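PDB 4E3E: beta-methylmalyl-CoA dehydratase from Chloroflexus aurantiacus, which catalyses the reversible dehydration of (2R,3S)-beta-methylmalyl-CoA to mesaconyl-CoA, a step of the glyoxylate assimilation cycle. Local coordinates for residues A[285-290]-A[316-321]; A[205-210]-A[289-294]; A[126-131]-A[139-144]; A[89-94]-A[164-169]. All blocks are in the same frame, centred on the assembly; numbering follows the deposited sequence.

All four contacts belong to one antiparallel sheet, in two pairs. Contacts 1 and 2 share Ile289 and Tyr290, have centres about 10 Å apart, and are tied, in one conformer of Arg320, by a salt bridge from its NH1 to Asp206 OD2 (3.0 Å); both touch the second subunit. Contacts 3 and 4 have centres about 10 Å apart, joined across strands 138-149 and 84-95 by a salt bridge between Glu141 OE2 and Arg94 NH2 (2.8 Å). Between pairs, centres are about 24 to 29 Å apart. Contacts 3 and 4 adjoin the substrate site inferred by similarity: the nearest side-chain atoms of Arg144 and Asn87 are about 3 Å apart. Contacts 1 and 2 lie away from it.

Contact 1 of 4, residues A[285-290]-A[316-321]; sequences AGDTIY and ATKDRP
Tyr290 lays one face of its ring under the CB of Arg320, which sits 3.9 Å from the ring centroid, a CH-pi contact displaced toward the rim. The far end of the arginine, in one of its two conformers, goes to a salt bridge with Asp206, while Tyr290 OH bonds to Asn234 of the second subunit. On the sheet face bearing Ile289 and Lys318, the lysine runs out to Asp287, with NZ 2.7 Å from OD2 in a salt bridge that meets the carboxylate from above its plane, 44° out; the amine also bonds to Pro282 O. Lys318 CG stands between the backbone N and the carbonyl carbon (chi1 57°), and a bend at chi3 carries the amine to the acid. An alanine in place of Asp287 would probably leave the lysine amine without its charge partner and water 2 without one of its two acceptors. These residues lie at the open end of the antiparallel hairpin formed by strands 288-300 and 307-318. Tyr290 and Thr317 form a hydrogen-bonded pair, and Ile289 and Lys318 a non-hydrogen-bonded one. Beyond them Asp319 N gives a nearly straight bond to Thr288 O (2.8 Å, 169°), and Asp319 OD1 accepts from Thr288 N at 3.0 Å on its syn side. Asp287 OD1 and Asp319 OD2 are 4.4 Å apart, and water 2 donates to both, which probably eases the repulsion between the two carboxylates. Water 1 likewise donates to Gly286 O and Asp319 OD1, while Thr288 OG1 bonds to Thr212 OG1 and to His236 N of the second subunit.

Contact 2 of 4, residues A[205-210]-A[289-294]; sequences IDHVDG and IYAWSE
His207 NE2 and Ser293 OG meet at 2.7 Å, the hydroxyl lying at the edge of the imidazole in its plane, in a nearly straight hydrogen bond (173°) whose donor may be either group. The ring is held at both nitrogens, since ND1 bonds to Asn263 O, and Ser293 OG has a second partner in Thr314 OG1. With CG beside the backbone N (chi1 -58°), the imidazole turns back over the strand and sets CD2 3.9 Å from Ala291 CB.

The backbone pairs next to it. Ile205 N donates to Ser293 O at 2.7 Å, and Ser293 N returns a bond to Ile205 O. Two residues on, His207 N reaches Ala291 O at 3.1 Å. The chain then lifts off, and water 3 spans the break, accepting from Ala291 N (2.8 Å) and donating to Asp209 O. Val208 N is satisfied within its own segment by Asp206 OD1, while Asp206 OD2 bridges to one conformer of Arg320.

Past the interruption Gly210 CA lies over the Tyr290 ring, 3.8 Å from its centroid, where a CB would clash with CZ. The arrangement is an antiparallel edge pairing interrupted by an Asx turn at Asp206, on the outermost strand 204-212 of this chain's sheet.

Contact 3 of 4, residues A[126-131]-A[139-144]; sequences YVHSVG and VLEYIR
Ser129 CB rests over one face of the Tyr142 ring, 4.1 Å from the centroid, on the buried side of the hairpin. Tyr142 CG lies between the backbone N and the carbonyl carbon (chi1 62°), which swings the ring across to the neighbouring strand. Water 4 joins Ser129 OG, Tyr142 OH and Arg144 NE, and Ser129 OG also bonds to Ser109 OG. Val127 CG2 runs along Arg144 CG at 3.8 Å. Helix 65-80 packs on this face, and Arg144 NH1 bonds to Asn87, a substrate-binding residue by similarity.

The other face, with His128, Val130, Glu141 and Ile143, is partly exposed, and its main contact is polar. There His128 NE2 donates to Glu141 OE1 at 2.8 Å; the oxygen lies in the ring plane and uses its anti lone pair, though the bond is bent (134°). Val130 CG2 lies over the imidazole, offset toward its rim, and Glu141 OE2 bridges to Arg94. A leucine in place of His128 would probably leave Glu141 OE1 without this donor.

Val139 N (2.9 Å) and, weakly, Leu140 N both donate to Gly131 O, making a classic beta bulge near the turn of an antiparallel hairpin in this HotDog-clan enzyme.

Contact 4 of 4, residues A[89-94]-A[164-169]; sequences GYAGGR and DLPDSV
Val169 drives its CG2 methyl against the backbone of Gly93, 3.4 Å from the carbonyl O and 3.6 Å from the N of that residue. Its torsion explains the fit: CG1 is opposite the backbone N (chi1 175°), which leaves CG2 beside the N and facing the glycines, while CG1 comes alongside Arg94 CB at 4.2 Å. Of the Arg94 side chain, CB makes this contact. The chain starts out extended and then bends at chi3 (64°), taking the guanidinium away from the loop to a salt bridge with Glu141.

Pro166, its ring in the C-gamma endo pucker, sets CG 3.9 Å from Gly92 CA. A CB on Gly92 would come within a tight 3.2 Å of that CG, and the residue's positive phi (57°) also suits a glycine. Ala91 CB meets the loop nearby, 3.8 Å from Pro166 O and 4.4 Å from Leu165 CD2; the leucine packs further on Ile143 and Trp145 of strand 138-149.

No direct hydrogen bond joins the segments. Water 5 accepts from Gly92 N at 2.8 Å and donates to Pro166 O, so the loop is laid on strand 84-95 mainly by apolar packing, with this one water supplying the polar link at Gly92.

Contact 1 of 4, residues A[285-290]-A[316-321]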
loop_
_atom_site.group_PDB
_atom_site.type_symbol
_atom_site.label_atom_id
_atom_site.label_comp_id
_atom_site.label_asym_id
_atom_site.label_seq_id
_atom_site.Cartn_x
_atom_site.Cartn_y
_atom_site.Cartn_z
ATOM N N ALA A 285 -8.027 8.499 14.195
ATOM C CA ALA A 285 -8.307 7.094 13.863
ATOM C C ALA A 285 -9.473 6.654 14.711
ATOM O O ALA A 285 -9.558 7.059 15.877
ATOM C CB ALA A 285 -7.098 6.219 14.139
ATOM N N GLY A 286 -10.395 5.884 14.128
ATOM C CA GLY A 286 -11.619 5.511 14.845
ATOM C C GLY A 286 -12.823 6.403 14.556
ATOM O O GLY A 286 -13.969 6.046 14.866
ATOM N N ASP A 287 -12.576 7.587 14.008
ATOM C CA ASP A 287 -13.657 8.438 13.548
ATOM C C ASP A 287 -14.198 7.924 12.230
ATOM O O ASP A 287 -13.432 7.520 11.339
ATOM C CB ASP A 287 -13.177 9.880 13.372
ATOM C CG ASP A 287 -12.899 10.582 14.709
ATOM O OD1 ASP A 287 -13.379 10.120 15.767
ATOM O OD2 ASP A 287 -12.198 11.617 14.701
ATOM N N THR A 288 -15.516 7.961 12.080
ATOM C CA THR A 288 -16.123 7.647 10.766
ATOM C C THR A 288 -16.504 8.921 10.010
ATOM O O THR A 288 -17.290 9.728 10.503
ATOM C CB THR A 288 -17.341 6.723 10.943
ATOM O OG1 THR A 288 -16.929 5.571 11.686
ATOM C CG2 THR A 288 -17.922 6.281 9.598
ATOM N N ILE A 289 -15.955 9.087 8.803
ATOM C CA ILE A 289 -16.129 10.311 8.048
ATOM C C ILE A 289 -17.302 10.170 7.072
ATOM O O ILE A 289 -17.379 9.184 6.311
ATOM C CB ILE A 289 -14.852 10.673 7.234
ATOM C CG1 ILE A 289 -13.625 10.859 8.159
ATOM C CG2 ILE A 289 -15.090 11.924 6.396
ATOM C CD1 ILE A 289 -13.864 11.758 9.388
ATOM N N TYR A 290 -18.199 11.159 7.105
ATOM C CA TYR A 290 -19.292 11.297 6.142
ATOM C C TYR A 290 -19.137 12.630 5.438
ATOM O O TYR A 290 -18.411 13.504 5.911
ATOM C CB TYR A 290 -20.619 11.340 6.869
ATOM C CG TYR A 290 -21.006 10.080 7.578
ATOM C CD1 TYR A 290 -20.584 9.829 8.892
ATOM C CD2 TYR A 290 -21.846 9.154 6.958
ATOM C CE1 TYR A 290 -20.975 8.675 9.560
ATOM C CE2 TYR A 290 -22.245 7.999 7.613
ATOM C CZ TYR A 290 -21.805 7.763 8.906
ATOM O OH TYR A 290 -22.210 6.622 9.537
ATOM N N ALA A 316 -17.254 17.737 5.524
ATOM C CA ALA A 316 -17.077 16.410 6.122
ATOM C C ALA A 316 -17.423 16.462 7.603
ATOM O O ALA A 316 -17.097 17.431 8.306
ATOM C CB ALA A 316 -15.660 15.873 5.914
ATOM N N THR A 317 -18.059 15.418 8.072
ATOM C CA THR A 317 -18.428 15.314 9.462
ATOM C C THR A 317 -17.964 13.995 10.008
ATOM O O THR A 317 -17.714 13.088 9.277
ATOM C CB THR A 317 -19.939 15.418 9.662
ATOM O OG1 THR A 317 -20.597 14.417 8.916
ATOM C CG2 THR A 317 -20.430 16.712 9.199
ATOM N N LYS A 318 -17.861 13.897 11.313
ATOM C CA LYS A 318 -17.552 12.638 11.916
ATOM C C LYS A 318 -18.748 12.075 12.621
ATOM O O LYS A 318 -19.436 12.770 13.311
ATOM C CB LYS A 318 -16.354 12.710 12.852
ATOM C CG LYS A 318 -16.454 13.706 13.971
ATOM C CD LYS A 318 -15.512 13.353 15.094
ATOM C CE LYS A 318 -14.292 14.218 15.021
ATOM N NZ LYS A 318 -13.226 13.836 15.953
ATOM N N ASP A 319 -18.996 10.806 12.397
ATOM C CA ASP A 319 -20.005 10.094 13.103
ATOM C C ASP A 319 -21.335 10.795 12.981
ATOM O O ASP A 319 -22.011 10.987 13.954
ATOM C CB ASP A 319 -19.605 9.930 14.556
ATOM C CG ASP A 319 -18.301 9.200 14.724
ATOM O OD1 ASP A 319 -17.834 8.533 13.820
ATOM O OD2 ASP A 319 -17.726 9.293 15.794
ATOM N N ARG A 320 -21.681 11.183 11.771
ATOM C CA ARG A 320 -22.816 12.059 11.432
ATOM C C ARG A 320 -23.916 12.180 12.493
ATOM O O ARG A 320 -24.531 11.175 12.883
ATOM C CB ARG A 320 -23.424 11.677 10.073
ATOM C CG ARG A 320 -24.503 10.604 10.109
ATOM C CD ARG A 320 -25.390 10.738 8.886
ATOM N NE ARG A 320 -25.418 12.121 8.412
ATOM C CZ ARG A 320 -26.062 12.525 7.322
ATOM N NH1 ARG A 320 -26.741 11.650 6.591
ATOM N NH2 ARG A 320 -26.029 13.804 6.963
ATOM N N PRO A 321 -24.178 13.420 12.960
ATOM C CA PRO A 321 -25.233 13.652 13.954
ATOM C C PRO A 321 -26.648 13.549 13.357
ATOM O O PRO A 321 -26.795 13.261 12.158
ATOM C CB PRO A 321 -24.940 15.075 14.449
ATOM C CG PRO A 321 -24.262 15.739 13.306
ATOM C CD PRO A 321 -23.457 14.666 12.620
HETATM O O HOH W 1 -16.672 5.898 14.153
HETATM O O HOH W 2 -15.445 8.715 16.884
#

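Contact 2 of 4, residues A[205-210]-A[289-294]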
loop_
_atom_site.group_PDB
_atom_site.type_symbol
_atom_site.label_atom_id
_atom_site.label_comp_id
_atom_site.label_asym_id
_atom_site.label_seq_id
_atom_site.Cartn_x
_atom_site.Cartn_y
_atom_site.Cartn_z
ATOM N N ILE A 205 -26.487 17.824 -1.407
ATOM C CA ILE A 205 -26.346 16.407 -1.747
ATOM C C ILE A 205 -25.735 15.611 -0.592
ATOM O O ILE A 205 -24.588 15.856 -0.198
ATOM C CB ILE A 205 -25.447 16.240 -2.982
ATOM C CG1 ILE A 205 -25.980 17.099 -4.137
ATOM C CG2 ILE A 205 -25.350 14.773 -3.383
ATOM C CD1 ILE A 205 -25.001 17.244 -5.283
ATOM N N ASP A 206 -26.497 14.660 -0.063
ATOM C CA ASP A 206 -26.026 13.773 0.998
ATOM C C ASP A 206 -25.292 12.611 0.337
ATOM O O ASP A 206 -25.909 11.846 -0.400
ATOM C CB ASP A 206 -27.233 13.276 1.799
ATOM C CG ASP A 206 -26.857 12.408 2.991
ATOM O OD1 ASP A 206 -25.693 11.990 3.125
ATOM O OD2 ASP A 206 -27.757 12.134 3.812
ATOM N N HIS A 207 -23.985 12.477 0.588
ATOM C CA HIS A 207 -23.195 11.410 -0.054
ATOM C C HIS A 207 -23.366 10.045 0.569
ATOM O O HIS A 207 -22.855 9.048 0.036
ATOM C CB HIS A 207 -21.724 11.806 -0.179
ATOM C CG HIS A 207 -21.522 13.068 -0.961
ATOM N ND1 HIS A 207 -21.984 13.217 -2.226
ATOM C CD2 HIS A 207 -20.930 14.278 -0.613
ATOM C CE1 HIS A 207 -21.692 14.454 -2.668
ATOM N NE2 HIS A 207 -21.041 15.102 -1.686
ATOM N N VAL A 208 -24.106 10.002 1.686
ATOM C CA VAL A 208 -24.588 8.764 2.313
ATOM C C VAL A 208 -23.499 7.941 3.027
ATOM O O VAL A 208 -23.583 7.721 4.245
ATOM C CB VAL A 208 -25.411 7.870 1.327
ATOM C CG1 VAL A 208 -25.889 6.601 2.014
ATOM C CG2 VAL A 208 -26.614 8.633 0.756
ATOM N N ASP A 209 -22.488 7.485 2.287
ATOM C CA ASP A 209 -21.504 6.552 2.851
ATOM C C ASP A 209 -20.656 7.156 3.982
ATOM O O ASP A 209 -20.304 8.339 3.960
ATOM C CB ASP A 209 -20.573 6.008 1.754
ATOM C CG ASP A 209 -21.324 5.296 0.636
ATOM O OD1 ASP A 209 -21.963 5.970 -0.211
ATOM O OD2 ASP A 209 -21.257 4.051 0.587
ATOM N N GLY A 210 -20.315 6.323 4.958
ATOM C CA GLY A 210 -19.351 6.689 5.992
ATOM C C GLY A 210 -18.173 5.729 5.997
ATOM O O GLY A 210 -18.356 4.526 5.803
ATOM N N ILE A 289 -15.955 9.087 8.803
ATOM C CA ILE A 289 -16.129 10.311 8.048
ATOM C C ILE A 289 -17.302 10.170 7.072
ATOM O O ILE A 289 -17.379 9.184 6.311
ATOM C CB ILE A 289 -14.852 10.673 7.234
ATOM C CG1 ILE A 289 -13.625 10.859 8.159
ATOM C CG2 ILE A 289 -15.090 11.924 6.396
ATOM C CD1 ILE A 289 -13.864 11.758 9.388
ATOM N N TYR A 290 -18.199 11.159 7.105
ATOM C CA TYR A 290 -19.292 11.297 6.142
ATOM C C TYR A 290 -19.137 12.630 5.438
ATOM O O TYR A 290 -18.411 13.504 5.911
ATOM C CB TYR A 290 -20.619 11.340 6.869
ATOM C CG TYR A 290 -21.006 10.080 7.578
ATOM C CD1 TYR A 290 -20.584 9.829 8.892
ATOM C CD2 TYR A 290 -21.846 9.154 6.958
ATOM C CE1 TYR A 290 -20.975 8.675 9.560
ATOM C CE2 TYR A 290 -22.245 7.999 7.613
ATOM C CZ TYR A 290 -21.805 7.763 8.906
ATOM O OH TYR A 290 -22.210 6.622 9.537
ATOM N N ALA A 291 -19.831 12.808 4.322
ATOM C CA ALA A 291 -19.725 14.052 3.575
ATOM C C ALA A 291 -21.066 14.457 2.968
ATOM O O ALA A 291 -21.911 13.605 2.655
ATOM C CB ALA A 291 -18.653 13.937 2.487
ATOM N N TRP A 292 -21.257 15.765 2.840
ATOM C CA TRP A 292 -22.324 16.312 2.013
ATOM C C TRP A 292 -21.832 17.521 1.256
ATOM O O TRP A 292 -20.878 18.185 1.672
ATOM C CB TRP A 292 -23.578 16.614 2.842
ATOM C CG TRP A 292 -23.413 17.730 3.846
ATOM C CD1 TRP A 292 -23.002 17.634 5.180
ATOM C CD2 TRP A 292 -23.659 19.156 3.625
ATOM N NE1 TRP A 292 -22.986 18.874 5.777
ATOM C CE2 TRP A 292 -23.363 19.829 4.897
ATOM C CE3 TRP A 292 -24.073 19.917 2.536
ATOM C CZ2 TRP A 292 -23.490 21.198 5.047
ATOM C CZ3 TRP A 292 -24.203 21.302 2.701
ATOM C CH2 TRP A 292 -23.916 21.925 3.926
ATOM N N SER A 293 -22.467 17.813 0.132
ATOM C CA SER A 293 -22.042 18.936 -0.703
ATOM C C SER A 293 -23.173 19.887 -1.044
ATOM O O SER A 293 -24.339 19.489 -1.101
ATOM C CB SER A 293 -21.364 18.453 -1.989
ATOM O OG SER A 293 -20.210 17.688 -1.665
ATOM N N GLU A 294 -22.813 21.147 -1.272
ATOM C CA GLU A 294 -23.756 22.135 -1.788
ATOM C C GLU A 294 -23.210 22.668 -3.103
ATOM O O GLU A 294 -21.995 22.888 -3.215
ATOM C CB GLU A 294 -23.916 23.277 -0.793
ATOM C CG GLU A 294 -24.804 24.405 -1.294
ATOM C CD GLU A 294 -25.010 25.481 -0.253
ATOM O OE1 GLU A 294 -24.503 25.329 0.870
ATOM O OE2 GLU A 294 -25.683 26.479 -0.568
HETATM O O HOH W 3 -21.247 10.681 3.171
#

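Contact 3 of 4, residues A[126-131]-A[139-144]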
loop_
_atom_site.group_PDB
_atom_site.type_symbol
_atom_site.label_atom_id
_atom_site.label_comp_id
_atom_site.label_asym_id
_atom_site.label_seq_id
_atom_site.Cartn_x
_atom_site.Cartn_y
_atom_site.Cartn_z
ATOM N N TYR A 126 1.929 33.597 5.961
ATOM C CA TYR A 126 1.240 33.362 4.696
ATOM C C TYR A 126 2.312 33.000 3.712
ATOM O O TYR A 126 3.318 33.718 3.606
ATOM C CB TYR A 126 0.529 34.632 4.202
ATOM C CG TYR A 126 -0.583 35.089 5.110
ATOM C CD1 TYR A 126 -0.304 35.742 6.310
ATOM C CD2 TYR A 126 -1.916 34.871 4.774
ATOM C CE1 TYR A 126 -1.322 36.162 7.153
ATOM C CE2 TYR A 126 -2.947 35.294 5.613
ATOM C CZ TYR A 126 -2.640 35.932 6.799
ATOM O OH TYR A 126 -3.642 36.347 7.640
ATOM N N VAL A 127 2.100 31.890 2.998
ATOM C CA VAL A 127 3.026 31.451 1.947
ATOM C C VAL A 127 2.332 31.252 0.602
ATOM O O VAL A 127 1.171 30.843 0.546
ATOM C CB VAL A 127 3.789 30.154 2.333
ATOM C CG1 VAL A 127 4.672 30.388 3.558
ATOM C CG2 VAL A 127 2.834 28.979 2.544
ATOM N N HIS A 128 3.045 31.565 -0.478
ATOM C CA HIS A 128 2.618 31.204 -1.811
ATOM C C HIS A 128 3.477 30.035 -2.209
ATOM O O HIS A 128 4.685 30.194 -2.397
ATOM C CB HIS A 128 2.810 32.390 -2.758
ATOM C CG HIS A 128 2.366 32.130 -4.189
ATOM N ND1 HIS A 128 3.039 32.612 -5.250
ATOM C CD2 HIS A 128 1.283 31.428 -4.701
ATOM C CE1 HIS A 128 2.421 32.241 -6.388
ATOM N NE2 HIS A 128 1.341 31.522 -6.052
ATOM N N SER A 129 2.876 28.846 -2.304
ATOM C CA SER A 129 3.605 27.626 -2.719
ATOM C C SER A 129 3.322 27.273 -4.179
ATOM O O SER A 129 2.172 27.324 -4.634
ATOM C CB SER A 129 3.246 26.442 -1.825
ATOM O OG SER A 129 3.652 26.677 -0.496
ATOM N N VAL A 130 4.377 26.909 -4.904
ATOM C CA VAL A 130 4.290 26.660 -6.342
ATOM C C VAL A 130 4.963 25.320 -6.656
ATOM O O VAL A 130 6.135 25.102 -6.301
ATOM C CB VAL A 130 4.964 27.804 -7.119
ATOM C CG1 VAL A 130 4.970 27.536 -8.633
ATOM C CG2 VAL A 130 4.279 29.140 -6.803
ATOM N N GLY A 131 4.216 24.414 -7.290
ATOM C CA GLY A 131 4.757 23.118 -7.701
ATOM C C GLY A 131 4.925 23.146 -9.198
ATOM O O GLY A 131 4.005 23.556 -9.890
ATOM N N VAL A 139 2.138 23.151 -12.110
ATOM C CA VAL A 139 1.064 22.169 -12.082
ATOM C C VAL A 139 0.081 22.557 -10.988
ATOM O O VAL A 139 -1.087 22.148 -11.010
ATOM C CB VAL A 139 1.597 20.721 -11.880
ATOM C CG1 VAL A 139 2.582 20.359 -13.013
ATOM C CG2 VAL A 139 2.235 20.552 -10.511
ATOM N N LEU A 140 0.560 23.365 -10.046
ATOM C CA LEU A 140 -0.261 23.834 -8.944
ATOM C C LEU A 140 0.408 25.015 -8.259
ATOM O O LEU A 140 1.621 25.006 -8.015
ATOM C CB LEU A 140 -0.455 22.714 -7.926
ATOM C CG LEU A 140 -1.148 23.052 -6.597
ATOM C CD1 LEU A 140 -2.589 23.494 -6.835
ATOM C CD2 LEU A 140 -1.087 21.862 -5.644
ATOM N N GLU A 141 -0.392 26.031 -7.965
ATOM C CA GLU A 141 0.009 27.093 -7.042
ATOM C C GLU A 141 -1.146 27.383 -6.081
ATOM O O GLU A 141 -2.311 27.240 -6.442
ATOM C CB GLU A 141 0.440 28.361 -7.792
ATOM C CG GLU A 141 -0.669 29.011 -8.614
ATOM C CD GLU A 141 -0.228 30.301 -9.274
ATOM O OE1 GLU A 141 0.532 31.070 -8.658
ATOM O OE2 GLU A 141 -0.638 30.549 -10.414
ATOM N N TYR A 142 -0.827 27.785 -4.862
ATOM C CA TYR A 142 -1.858 28.140 -3.884
ATOM C C TYR A 142 -1.235 28.993 -2.785
ATOM O O TYR A 142 -0.002 29.094 -2.672
ATOM C CB TYR A 142 -2.531 26.890 -3.283
ATOM C CG TYR A 142 -1.569 25.995 -2.532
ATOM C CD1 TYR A 142 -1.197 26.287 -1.220
ATOM C CD2 TYR A 142 -1.018 24.863 -3.140
ATOM C CE1 TYR A 142 -0.292 25.482 -0.531
ATOM C CE2 TYR A 142 -0.116 24.052 -2.463
ATOM C CZ TYR A 142 0.244 24.369 -1.155
ATOM O OH TYR A 142 1.140 23.583 -0.465
ATOM N N ILE A 143 -2.098 29.605 -1.985
ATOM C CA ILE A 143 -1.682 30.323 -0.802
ATOM C C ILE A 143 -2.229 29.551 0.381
ATOM O O ILE A 143 -3.357 29.063 0.346
ATOM C CB ILE A 143 -2.240 31.763 -0.801
ATOM C CG1 ILE A 143 -1.564 32.596 -1.900
ATOM C CG2 ILE A 143 -2.085 32.421 0.568
ATOM C CD1 ILE A 143 -2.366 33.815 -2.287
ATOM N N ARG A 144 -1.426 29.402 1.423
ATOM C CA ARG A 144 -1.951 28.883 2.667
ATOM C C ARG A 144 -1.359 29.701 3.791
ATOM O O ARG A 144 -0.316 30.353 3.617
ATOM C CB ARG A 144 -1.686 27.367 2.825
ATOM C CG ARG A 144 -0.297 26.945 3.305
ATOM C CD ARG A 144 -0.288 25.445 3.557
ATOM N NE ARG A 144 1.037 24.852 3.765
ATOM C CZ ARG A 144 1.436 24.274 4.900
ATOM N NH1 ARG A 144 0.627 24.219 5.970
ATOM N NH2 ARG A 144 2.653 23.736 4.967
HETATM O O HOH W 4 2.526 25.066 1.368
#

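Contact 4 of 4, residues A[89-94]-A[164-169]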
loop_
_atom_site.group_PDB
_atom_site.type_symbol
_atom_site.label_atom_id
_atom_site.label_comp_id
_atom_site.label_asym_id
_atom_site.label_seq_id
_atom_site.Cartn_x
_atom_site.Cartn_y
_atom_site.Cartn_z
ATOM N N GLY A 89 -5.958 28.305 6.585
ATOM C CA GLY A 89 -6.762 28.414 5.366
ATOM C C GLY A 89 -5.938 28.212 4.114
ATOM O O GLY A 89 -4.707 28.085 4.186
ATOM N N TYR A 90 -6.629 28.168 2.974
ATOM C CA TYR A 90 -6.022 28.080 1.644
ATOM C C TYR A 90 -6.744 29.121 0.801
ATOM O O TYR A 90 -7.885 29.495 1.117
ATOM C CB TYR A 90 -6.270 26.700 0.999
ATOM C CG TYR A 90 -5.912 25.498 1.846
ATOM C CD1 TYR A 90 -6.825 24.971 2.752
ATOM C CD2 TYR A 90 -4.674 24.873 1.714
ATOM C CE1 TYR A 90 -6.516 23.866 3.527
ATOM C CE2 TYR A 90 -4.348 23.755 2.484
ATOM C CZ TYR A 90 -5.274 23.257 3.384
ATOM O OH TYR A 90 -4.967 22.157 4.156
ATOM N N ALA A 91 -6.091 29.597 -0.258
ATOM C CA ALA A 91 -6.740 30.479 -1.225
ATOM C C ALA A 91 -6.000 30.395 -2.537
ATOM O O ALA A 91 -4.815 30.039 -2.565
ATOM C CB ALA A 91 -6.762 31.923 -0.727
ATOM N N GLY A 92 -6.714 30.693 -3.621
ATOM C CA GLY A 92 -6.101 30.815 -4.943
ATOM C C GLY A 92 -5.356 29.566 -5.362
ATOM O O GLY A 92 -4.272 29.648 -5.951
ATOM N N GLY A 93 -5.929 28.406 -5.050
ATOM C CA GLY A 93 -5.335 27.127 -5.441
ATOM C C GLY A 93 -5.687 26.802 -6.873
ATOM O O GLY A 93 -6.768 26.277 -7.130
ATOM N N ARG A 94 -4.787 27.126 -7.805
ATOM C CA ARG A 94 -5.035 26.951 -9.240
ATOM C C ARG A 94 -4.240 25.752 -9.773
ATOM O O ARG A 94 -3.008 25.748 -9.685
ATOM C CB ARG A 94 -4.621 28.219 -10.001
ATOM C CG ARG A 94 -4.844 28.152 -11.512
ATOM C CD ARG A 94 -4.247 29.364 -12.206
ATOM N NE ARG A 94 -2.794 29.404 -12.060
ATOM C CZ ARG A 94 -1.936 28.815 -12.889
ATOM N NH1 ARG A 94 -2.381 28.130 -13.937
ATOM N NH2 ARG A 94 -0.630 28.919 -12.671
ATOM N N ASP A 164 -3.786 40.483 0.481
ATOM C CA ASP A 164 -5.167 40.342 0.028
ATOM C C ASP A 164 -5.305 38.922 -0.494
ATOM O O ASP A 164 -4.421 38.435 -1.200
ATOM C CB ASP A 164 -5.503 41.343 -1.077
ATOM C CG ASP A 164 -5.350 42.788 -0.630
ATOM O OD1 ASP A 164 -5.652 43.107 0.546
ATOM O OD2 ASP A 164 -4.928 43.613 -1.471
ATOM N N LEU A 165 -6.391 38.251 -0.124
ATOM C CA LEU A 165 -6.604 36.851 -0.490
ATOM C C LEU A 165 -7.772 36.761 -1.462
ATOM O O LEU A 165 -8.824 37.332 -1.204
ATOM C CB LEU A 165 -6.886 36.013 0.767
ATOM C CG LEU A 165 -5.776 35.944 1.821
ATOM C CD1 LEU A 165 -6.319 35.428 3.143
ATOM C CD2 LEU A 165 -4.608 35.087 1.342
ATOM N N PRO A 166 -7.589 36.070 -2.601
ATOM C CA PRO A 166 -8.717 35.919 -3.514
ATOM C C PRO A 166 -9.803 35.040 -2.894
ATOM O O PRO A 166 -9.488 34.086 -2.197
ATOM C CB PRO A 166 -8.099 35.225 -4.730
ATOM C CG PRO A 166 -6.885 34.528 -4.204
ATOM C CD PRO A 166 -6.366 35.426 -3.115
ATOM N N ASP A 167 -11.070 35.366 -3.131
ATOM C CA ASP A 167 -12.163 34.545 -2.609
ATOM C C ASP A 167 -12.239 33.198 -3.342
ATOM O O ASP A 167 -12.642 32.189 -2.768
ATOM C CB ASP A 167 -13.485 35.288 -2.747
ATOM C CG ASP A 167 -14.669 34.466 -2.289
ATOM O OD1 ASP A 167 -14.895 34.340 -1.067
ATOM O OD2 ASP A 167 -15.381 33.950 -3.161
ATOM N N SER A 168 -11.853 33.194 -4.615
ATOM C CA SER A 168 -11.899 31.987 -5.431
ATOM C C SER A 168 -10.915 32.170 -6.575
ATOM O O SER A 168 -10.512 33.300 -6.872
ATOM C CB SER A 168 -13.315 31.765 -6.001
ATOM O OG SER A 168 -13.749 32.883 -6.779
ATOM N N VAL A 169 -10.527 31.067 -7.206
ATOM C CA VAL A 169 -9.796 31.129 -8.469
ATOM C C VAL A 169 -10.805 31.515 -9.553
ATOM O O VAL A 169 -11.801 30.817 -9.726
ATOM C CB VAL A 169 -9.141 29.772 -8.815
ATOM C CG1 VAL A 169 -8.482 29.822 -10.198
ATOM C CG2 VAL A 169 -8.129 29.365 -7.736
HETATM O O HOH W 5 -9.441 31.415 -3.257
#